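Local coordinates for uncharacterized protein (Bacteroides fragilis, PDB 3NNG) that is of unknown function but forms a calcium-bound F5/8 type C domain, a family whose members often bind carbohydrates or other surface ligands, at residues G45-T53 against T80-Y89; T73-K81 against F118-I128. The protein carries 1 engineered substitution. All blocks are in the same frame, centred on the assembly; numbering follows the deposited sequence.

Contact 1. Residues G45-T53 against T80-Y89; sequences GEINTTWFT and TKQSAYGSGY. With CA (calcium ion), chain C.
In S83, chi1 of 56° sets OG between the backbone N and the carbonyl carbon and directs it at the I47 carbonyl; with CG anti to N (chi1 -166°), the F52 ring is turned toward 80-89, where A84 CB and Y85 CD2 meet it. Both contacts join the calcium-binding turn and the start of strand 51-54 to the loop that follows strand 71-79, at one end of the F5/8 type C beta-sandwich. S83 OG donates to I47 O at 2.9 Å, lying in the carbonyl plane on a lone pair. Beside this bond, a water donates to both N48 O and S83 O, a second polar bridge between the loops. The type I turn E46-T49 that presents I47 also supplies calcium ligands: E46 O, T49 O and T49 OG1, the first at 2.4 Å from the ion; L41, D44, A152 and E153 complete the site. Apolar contact begins where I47 CD1 meets T80 CB at 3.7 Å and continues at T50, whose CG2 lies 3.6 Å from A84 CB. A84 CB then sits over one face of the F52 ring, 4.2 Å from its centroid, a CH-pi contact, while Y89 CB lies at the ring edge. Y85 CD2 comes to 3.6 Å from F52 CE2, the two ring planes inclined by 48°. Q82 folds back on its own loop: the bend in its side chain brings OE1 to A84 N and Y85 N, from which it accepts, while NE2 donates to Y85 O at 2.8 Å.

Contact 2. Residues T73-K81 against F118-I128; sequences TLTGFSVTK and FKGADPQYAAI
The carbonyl oxygen V79 O is met by three groups of 118-128: Q124 N donates to it at 3.0 Å, P123 CA makes a CA-H...O contact at 3.3 Å, and it lies at the edge of the F118 ring. It belongs to an antiparallel pairing of the strands 73-79 and 124-128, in which F77 with A126 and V79 with Q124 form hydrogen-bonded pairs; the straightest bond is A126 N to F77 O, with 178° at the hydrogen. A126 CB stands over one face of the F77 ring, 3.5 Å from CE1. Where G76 lies opposite A127, I128 CG1 packs 3.5 Å from G76 CA, tighter than usual carbon contact. Beyond the strands, F118 spreads one ring face over the T80-K81 peptide, and Q124 NE2, hydrogen-bonded to R116 O, lies above the opposite face. A water accepts from K81 N at 2.9 Å and donates to G120 O and D122 O, linking K81 to the type II' turn K119-D122. Thus backbone bonds set the strand register, while the aromatic ring and the three-bonded water continue the association past the last paired residues, where direct backbone pairing has ceased.

In the fold
Contact 2 pairs two strands of the beta-sandwich, and contact 1 begins where one of them runs out: T80 and K81, the first residues after strand 71-79, belong to both and open the loop 80-89. The contact centres lie 14 Å apart, yet they touch directly, with I47 CG1 3.8 Å from A121 CB, so I47, in the calcium-binding turn E46-T49, also packs on the turn K119-D122. Segment 45-53 of contact 1 supplies three of the seven calcium ligand atoms, and the T80 side chain, shared with contact 2, is about 7 Å from the ion. A152, a calcium ligand on strand 148-159, is backbone-bonded to K81 and touches I47 and T50, relating the metal site to both contacts.

Contact 1. Residues G45-T53 against T80-Y89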
loop_
_atom_site.group_PDB
_atom_site.type_symbol
_atom_site.label_atom_id
_atom_site.label_comp_id
_atom_site.label_asym_id
_atom_site.label_seq_id
_atom_site.Cartn_x
_atom_site.Cartn_y
_atom_site.Cartn_z
ATOM N N GLY A 45 -2.406 2.862 -12.014
ATOM C CA GLY A 45 -3.280 3.999 -12.241
ATOM C C GLY A 45 -4.729 3.656 -12.533
ATOM O O GLY A 45 -5.528 4.556 -12.785
ATOM N N GLU A 46 -5.073 2.367 -12.488
ATOM C CA GLU A 46 -6.396 1.908 -12.902
ATOM C C GLU A 46 -7.208 1.311 -11.739
ATOM O O GLU A 46 -6.754 0.388 -11.079
ATOM C CB GLU A 46 -6.247 0.872 -14.013
ATOM C CG GLU A 46 -7.538 0.132 -14.368
ATOM C CD GLU A 46 -8.612 1.078 -14.871
ATOM O OE1 GLU A 46 -9.742 1.048 -14.335
ATOM O OE2 GLU A 46 -8.317 1.860 -15.794
ATOM N N ILE A 47 -8.415 1.808 -11.497
ATOM C CA ILE A 47 -9.192 1.313 -10.358
ATOM C C ILE A 47 -9.660 -0.131 -10.554
ATOM O O ILE A 47 -9.854 -0.884 -9.591
ATOM C CB ILE A 47 -10.393 2.242 -10.012
ATOM C CG1 ILE A 47 -11.026 1.835 -8.679
ATOM C CG2 ILE A 47 -11.436 2.273 -11.161
ATOM C CD1 ILE A 47 -10.261 2.311 -7.438
ATOM N N ASN A 48 -9.796 -0.531 -11.812
ATOM C CA ASN A 48 -10.374 -1.832 -12.123
ATOM C C ASN A 48 -9.383 -2.978 -12.194
ATOM O O ASN A 48 -9.766 -4.112 -12.458
ATOM C CB ASN A 48 -11.212 -1.757 -13.396
ATOM C CG ASN A 48 -12.573 -1.135 -13.143
ATOM O OD1 ASN A 48 -13.328 -1.610 -12.289
ATOM N ND2 ASN A 48 -12.887 -0.059 -13.867
ATOM N N THR A 49 -8.111 -2.689 -11.943
ATOM C CA THR A 49 -7.132 -3.760 -11.789
ATOM C C THR A 49 -6.646 -3.702 -10.354
ATOM O O THR A 49 -6.482 -2.624 -9.792
ATOM C CB THR A 49 -5.959 -3.597 -12.754
ATOM O OG1 THR A 49 -5.309 -2.353 -12.487
ATOM C CG2 THR A 49 -6.453 -3.604 -14.221
ATOM N N THR A 50 -6.426 -4.849 -9.736
ATOM C CA THR A 50 -6.119 -4.807 -8.325
ATOM C C THR A 50 -5.128 -5.880 -7.922
ATOM O O THR A 50 -5.068 -6.959 -8.531
ATOM C CB THR A 50 -7.409 -4.976 -7.497
ATOM O OG1 THR A 50 -7.114 -4.861 -6.102
ATOM C CG2 THR A 50 -8.006 -6.343 -7.780
ATOM N N TRP A 51 -4.333 -5.558 -6.906
ATOM C CA TRP A 51 -3.603 -6.566 -6.160
ATOM C C TRP A 51 -4.602 -7.258 -5.233
ATOM O O TRP A 51 -5.444 -6.611 -4.618
ATOM C CB TRP A 51 -2.470 -5.930 -5.340
ATOM C CG TRP A 51 -1.818 -6.906 -4.415
ATOM C CD1 TRP A 51 -1.163 -8.049 -4.770
ATOM C CD2 TRP A 51 -1.764 -6.841 -2.975
ATOM N NE1 TRP A 51 -0.688 -8.691 -3.648
ATOM C CE2 TRP A 51 -1.046 -7.980 -2.541
ATOM C CE3 TRP A 51 -2.241 -5.930 -2.027
ATOM C CZ2 TRP A 51 -0.809 -8.235 -1.181
ATOM C CZ3 TRP A 51 -2.001 -6.187 -0.680
ATOM C CH2 TRP A 51 -1.291 -7.329 -0.272
ATOM N N PHE A 52 -4.529 -8.575 -5.144
ATOM C CA PHE A 52 -5.447 -9.302 -4.281
ATOM C C PHE A 52 -4.733 -10.538 -3.791
ATOM O O PHE A 52 -3.969 -11.145 -4.534
ATOM C CB PHE A 52 -6.740 -9.668 -5.022
ATOM C CG PHE A 52 -7.854 -10.114 -4.109
ATOM C CD1 PHE A 52 -8.572 -9.181 -3.358
ATOM C CD2 PHE A 52 -8.187 -11.461 -4.000
ATOM C CE1 PHE A 52 -9.613 -9.592 -2.499
ATOM C CE2 PHE A 52 -9.235 -11.885 -3.153
ATOM C CZ PHE A 52 -9.941 -10.948 -2.396
ATOM N N THR A 53 -4.967 -10.911 -2.542
ATOM C CA THR A 53 -4.210 -12.007 -1.965
ATOM C C THR A 53 -4.934 -12.663 -0.794
ATOM O O THR A 53 -6.027 -12.246 -0.403
ATOM C CB THR A 53 -2.861 -11.474 -1.458
ATOM O OG1 THR A 53 -2.038 -12.549 -0.998
ATOM C CG2 THR A 53 -3.099 -10.483 -0.333
ATOM N N THR A 80 -7.086 2.400 -2.127
ATOM C CA THR A 80 -8.480 2.361 -2.571
ATOM C C THR A 80 -9.104 1.019 -2.199
ATOM O O THR A 80 -8.448 0.169 -1.590
ATOM C CB THR A 80 -8.581 2.516 -4.104
ATOM O OG1 THR A 80 -7.887 1.431 -4.737
ATOM C CG2 THR A 80 -7.954 3.856 -4.565
ATOM N N LYS A 81 -10.374 0.826 -2.548
ATOM C CA LYS A 81 -10.936 -0.519 -2.537
ATOM C C LYS A 81 -10.057 -1.444 -3.383
ATOM O O LYS A 81 -9.278 -0.982 -4.220
ATOM C CB LYS A 81 -12.339 -0.503 -3.150
ATOM C CG LYS A 81 -12.350 -0.018 -4.608
ATOM C CD LYS A 81 -13.710 -0.304 -5.245
ATOM C CE LYS A 81 -13.750 0.179 -6.686
ATOM N NZ LYS A 81 -15.057 -0.105 -7.324
ATOM N N GLN A 82 -10.174 -2.748 -3.166
ATOM C CA GLN A 82 -9.752 -3.713 -4.177
ATOM C C GLN A 82 -10.969 -3.953 -5.058
ATOM O O GLN A 82 -12.112 -3.791 -4.609
ATOM C CB GLN A 82 -9.282 -5.035 -3.549
ATOM C CG GLN A 82 -10.238 -5.664 -2.536
ATOM C CD GLN A 82 -11.425 -6.366 -3.191
ATOM O OE1 GLN A 82 -11.293 -6.982 -4.249
ATOM N NE2 GLN A 82 -12.592 -6.281 -2.549
ATOM N N SER A 83 -10.743 -4.347 -6.304
ATOM C CA SER A 83 -11.854 -4.484 -7.246
ATOM C C SER A 83 -11.960 -5.893 -7.809
ATOM O O SER A 83 -12.457 -6.080 -8.911
ATOM C CB SER A 83 -11.717 -3.477 -8.391
ATOM O OG SER A 83 -10.456 -3.626 -9.038
ATOM N N ALA A 84 -11.488 -6.878 -7.055
ATOM C CA ALA A 84 -11.527 -8.269 -7.495
ATOM C C ALA A 84 -12.812 -8.936 -7.035
ATOM O O ALA A 84 -13.449 -9.684 -7.788
ATOM C CB ALA A 84 -10.320 -9.030 -6.943
ATOM N N TYR A 85 -13.181 -8.663 -5.786
ATOM C CA TYR A 85 -14.347 -9.278 -5.169
ATOM C C TYR A 85 -15.090 -8.295 -4.265
ATOM O O TYR A 85 -14.752 -7.116 -4.209
ATOM C CB TYR A 85 -13.938 -10.523 -4.390
ATOM C CG TYR A 85 -13.391 -11.644 -5.257
ATOM C CD1 TYR A 85 -14.251 -12.532 -5.911
ATOM C CD2 TYR A 85 -12.021 -11.825 -5.412
ATOM C CE1 TYR A 85 -13.761 -13.559 -6.696
ATOM C CE2 TYR A 85 -11.518 -12.854 -6.194
ATOM C CZ TYR A 85 -12.395 -13.723 -6.825
ATOM O OH TYR A 85 -11.901 -14.747 -7.602
ATOM N N GLY A 86 -16.099 -8.788 -3.557
ATOM C CA GLY A 86 -16.938 -7.930 -2.746
ATOM C C GLY A 86 -16.209 -7.054 -1.748
ATOM O O GLY A 86 -15.104 -7.363 -1.308
ATOM N N SER A 87 -16.873 -5.970 -1.365
ATOM C CA SER A 87 -16.288 -4.912 -0.547
ATOM C C SER A 87 -15.916 -5.386 0.851
ATOM O O SER A 87 -15.161 -4.726 1.558
ATOM C CB SER A 87 -17.280 -3.754 -0.433
ATOM O OG SER A 87 -18.360 -4.139 0.399
ATOM N N GLY A 88 -16.469 -6.521 1.254
ATOM C CA GLY A 88 -16.084 -7.137 2.508
ATOM C C GLY A 88 -14.621 -7.548 2.543
ATOM O O GLY A 88 -14.102 -7.889 3.604
ATOM N N TYR A 89 -13.948 -7.514 1.392
ATOM C CA TYR A 89 -12.502 -7.791 1.344
ATOM C C TYR A 89 -11.615 -6.556 1.193
ATOM O O TYR A 89 -10.396 -6.672 1.113
ATOM C CB TYR A 89 -12.177 -8.822 0.262
ATOM C CG TYR A 89 -12.972 -10.095 0.460
ATOM C CD1 TYR A 89 -12.792 -10.867 1.603
ATOM C CD2 TYR A 89 -13.921 -10.511 -0.471
ATOM C CE1 TYR A 89 -13.514 -12.019 1.812
ATOM C CE2 TYR A 89 -14.661 -11.675 -0.265
ATOM C CZ TYR A 89 -14.444 -12.420 0.880
ATOM O OH TYR A 89 -15.144 -13.577 1.120
HETATM CA CA CA C . -4.836 -0.775 -10.337
HETATM O O HOH W 1 -11.526 -5.978 -11.298
#

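Contact 2. Residues T73-K81 against F118-I128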
loop_
_atom_site.group_PDB
_atom_site.type_symbol
_atom_site.label_atom_id
_atom_site.label_comp_id
_atom_site.label_asym_id
_atom_site.label_seq_id
_atom_site.Cartn_x
_atom_site.Cartn_y
_atom_site.Cartn_z
ATOM N N THR A 73 10.916 11.790 1.232
ATOM C CA THR A 73 10.503 12.121 2.571
ATOM C C THR A 73 9.001 11.839 2.639
ATOM O O THR A 73 8.191 12.625 2.166
ATOM C CB THR A 73 10.871 13.571 2.888
ATOM O OG1 THR A 73 12.300 13.668 2.862
ATOM C CG2 THR A 73 10.352 13.980 4.263
ATOM N N LEU A 74 8.649 10.692 3.211
ATOM C CA LEU A 74 7.287 10.162 3.126
ATOM C C LEU A 74 6.316 10.857 4.067
ATOM O O LEU A 74 6.474 10.776 5.289
ATOM C CB LEU A 74 7.311 8.665 3.440
ATOM C CG LEU A 74 5.981 7.930 3.382
ATOM C CD1 LEU A 74 5.364 8.107 1.992
ATOM C CD2 LEU A 74 6.176 6.449 3.716
ATOM N N THR A 75 5.296 11.510 3.503
ATOM C CA THR A 75 4.311 12.225 4.319
ATOM C C THR A 75 3.036 11.415 4.579
ATOM O O THR A 75 2.258 11.728 5.472
ATOM C CB THR A 75 3.950 13.615 3.723
ATOM O OG1 THR A 75 3.155 14.342 4.667
ATOM C CG2 THR A 75 3.171 13.474 2.416
ATOM N N GLY A 76 2.828 10.360 3.809
ATOM C CA GLY A 76 1.675 9.509 4.033
ATOM C C GLY A 76 1.479 8.594 2.850
ATOM O O GLY A 76 2.296 8.592 1.929
ATOM N N PHE A 77 0.397 7.818 2.864
ATOM C CA PHE A 77 0.064 7.007 1.714
ATOM C C PHE A 77 -1.453 6.930 1.587
ATOM O O PHE A 77 -2.193 7.407 2.457
ATOM C CB PHE A 77 0.677 5.608 1.852
ATOM C CG PHE A 77 0.041 4.781 2.918
ATOM C CD1 PHE A 77 0.398 4.946 4.250
ATOM C CD2 PHE A 77 -0.929 3.853 2.597
ATOM C CE1 PHE A 77 -0.200 4.185 5.245
ATOM C CE2 PHE A 77 -1.541 3.096 3.576
ATOM C CZ PHE A 77 -1.171 3.258 4.907
ATOM N N SER A 78 -1.915 6.326 0.502
ATOM C CA SER A 78 -3.337 6.164 0.284
ATOM C C SER A 78 -3.609 4.857 -0.420
ATOM O O SER A 78 -2.802 4.400 -1.243
ATOM C CB SER A 78 -3.884 7.313 -0.561
ATOM O OG SER A 78 -3.494 7.154 -1.914
ATOM N N VAL A 79 -4.763 4.272 -0.104
ATOM C CA VAL A 79 -5.204 3.035 -0.721
ATOM C C VAL A 79 -6.665 3.194 -1.144
ATOM O O VAL A 79 -7.385 4.042 -0.606
ATOM C CB VAL A 79 -5.010 1.825 0.241
ATOM C CG1 VAL A 79 -3.525 1.628 0.550
ATOM C CG2 VAL A 79 -5.785 2.019 1.547
ATOM N N THR A 80 -7.086 2.400 -2.127
ATOM C CA THR A 80 -8.480 2.361 -2.571
ATOM C C THR A 80 -9.104 1.019 -2.199
ATOM O O THR A 80 -8.448 0.169 -1.590
ATOM C CB THR A 80 -8.581 2.516 -4.104
ATOM O OG1 THR A 80 -7.887 1.431 -4.737
ATOM C CG2 THR A 80 -7.954 3.856 -4.565
ATOM N N LYS A 81 -10.374 0.826 -2.548
ATOM C CA LYS A 81 -10.936 -0.519 -2.537
ATOM C C LYS A 81 -10.057 -1.444 -3.383
ATOM O O LYS A 81 -9.278 -0.982 -4.220
ATOM C CB LYS A 81 -12.339 -0.503 -3.150
ATOM C CG LYS A 81 -12.350 -0.018 -4.608
ATOM C CD LYS A 81 -13.710 -0.304 -5.245
ATOM C CE LYS A 81 -13.750 0.179 -6.686
ATOM N NZ LYS A 81 -15.057 -0.105 -7.324
ATOM N N PHE A 118 -14.871 2.194 1.935
ATOM C CA PHE A 118 -14.482 2.988 0.789
ATOM C C PHE A 118 -15.713 3.498 0.036
ATOM O O PHE A 118 -16.764 2.863 0.053
ATOM C CB PHE A 118 -13.571 2.171 -0.130
ATOM C CG PHE A 118 -12.236 1.854 0.487
ATOM C CD1 PHE A 118 -11.167 2.733 0.345
ATOM C CD2 PHE A 118 -12.064 0.706 1.244
ATOM C CE1 PHE A 118 -9.937 2.453 0.933
ATOM C CE2 PHE A 118 -10.844 0.423 1.830
ATOM C CZ PHE A 118 -9.777 1.307 1.680
ATOM N N LYS A 119 -15.574 4.651 -0.604
ATOM C CA LYS A 119 -16.630 5.181 -1.455
ATOM C C LYS A 119 -16.214 5.155 -2.918
ATOM O O LYS A 119 -15.299 5.864 -3.320
ATOM C CB LYS A 119 -17.004 6.587 -1.003
ATOM C CG LYS A 119 -17.837 6.571 0.282
ATOM C CD LYS A 119 -17.230 7.432 1.362
ATOM C CE LYS A 119 -17.515 6.865 2.752
ATOM N NZ LYS A 119 -18.929 6.420 2.880
ATOM N N GLY A 120 -16.878 4.313 -3.701
ATOM C CA GLY A 120 -16.524 4.113 -5.097
ATOM C C GLY A 120 -15.026 3.945 -5.260
ATOM O O GLY A 120 -14.419 3.099 -4.601
ATOM N N ALA A 121 -14.432 4.780 -6.113
ATOM C CA ALA A 121 -13.007 4.717 -6.438
ATOM C C ALA A 121 -12.151 5.649 -5.571
ATOM O O ALA A 121 -10.949 5.786 -5.787
ATOM C CB ALA A 121 -12.803 5.048 -7.911
ATOM N N ASP A 122 -12.775 6.299 -4.599
ATOM C CA ASP A 122 -12.087 7.304 -3.794
ATOM C C ASP A 122 -11.072 6.657 -2.848
ATOM O O ASP A 122 -11.402 5.699 -2.160
ATOM C CB ASP A 122 -13.108 8.113 -2.987
ATOM C CG ASP A 122 -12.616 9.511 -2.647
ATOM O OD1 ASP A 122 -12.148 10.219 -3.563
ATOM O OD2 ASP A 122 -12.714 9.908 -1.464
ATOM N N PRO A 123 -9.829 7.180 -2.818
ATOM C CA PRO A 123 -8.837 6.670 -1.866
ATOM C C PRO A 123 -9.056 7.238 -0.473
ATOM O O PRO A 123 -9.735 8.241 -0.323
ATOM C CB PRO A 123 -7.498 7.169 -2.421
ATOM C CG PRO A 123 -7.823 8.110 -3.541
ATOM C CD PRO A 123 -9.307 8.298 -3.620
ATOM N N GLN A 124 -8.502 6.568 0.531
ATOM C CA GLN A 124 -8.415 7.115 1.870
ATOM C C GLN A 124 -6.941 7.328 2.157
ATOM O O GLN A 124 -6.094 6.566 1.697
ATOM C CB GLN A 124 -9.044 6.176 2.904
ATOM C CG GLN A 124 -10.540 6.007 2.725
ATOM C CD GLN A 124 -11.123 5.005 3.677
ATOM O OE1 GLN A 124 -10.850 5.034 4.880
ATOM N NE2 GLN A 124 -11.933 4.098 3.148
ATOM N N TYR A 125 -6.646 8.369 2.927
ATOM C CA TYR A 125 -5.293 8.834 3.114
ATOM C C TYR A 125 -4.835 8.573 4.539
ATOM O O TYR A 125 -5.566 8.818 5.496
ATOM C CB TYR A 125 -5.215 10.320 2.770
ATOM C CG TYR A 125 -5.676 10.620 1.362
ATOM C CD1 TYR A 125 -4.767 10.676 0.308
ATOM C CD2 TYR A 125 -7.017 10.838 1.082
ATOM C CE1 TYR A 125 -5.186 10.941 -0.972
ATOM C CE2 TYR A 125 -7.444 11.103 -0.201
ATOM C CZ TYR A 125 -6.527 11.153 -1.220
ATOM O OH TYR A 125 -6.945 11.417 -2.502
ATOM N N ALA A 126 -3.628 8.047 4.682
ATOM C CA ALA A 126 -3.097 7.803 6.010
ATOM C C ALA A 126 -1.810 8.600 6.157
ATOM O O ALA A 126 -0.843 8.367 5.436
ATOM C CB ALA A 126 -2.852 6.323 6.230
ATOM N N ALA A 127 -1.823 9.555 7.081
ATOM C CA ALA A 127 -0.689 10.438 7.307
ATOM C C ALA A 127 0.472 9.723 7.999
ATOM O O ALA A 127 0.271 8.880 8.874
ATOM C CB ALA A 127 -1.133 11.658 8.127
ATOM N N ILE A 128 1.690 10.059 7.582
ATOM C CA ILE A 128 2.895 9.612 8.268
ATOM C C ILE A 128 3.523 10.832 8.935
ATOM O O ILE A 128 3.960 11.779 8.260
ATOM C CB ILE A 128 3.907 8.987 7.297
ATOM C CG1 ILE A 128 3.299 7.788 6.575
ATOM C CG2 ILE A 128 5.178 8.563 8.043
ATOM C CD1 ILE A 128 3.174 6.580 7.437
HETATM O O HOH W 2 2.534 14.075 7.468
HETATM O O HOH W 3 -11.904 3.184 -3.365
#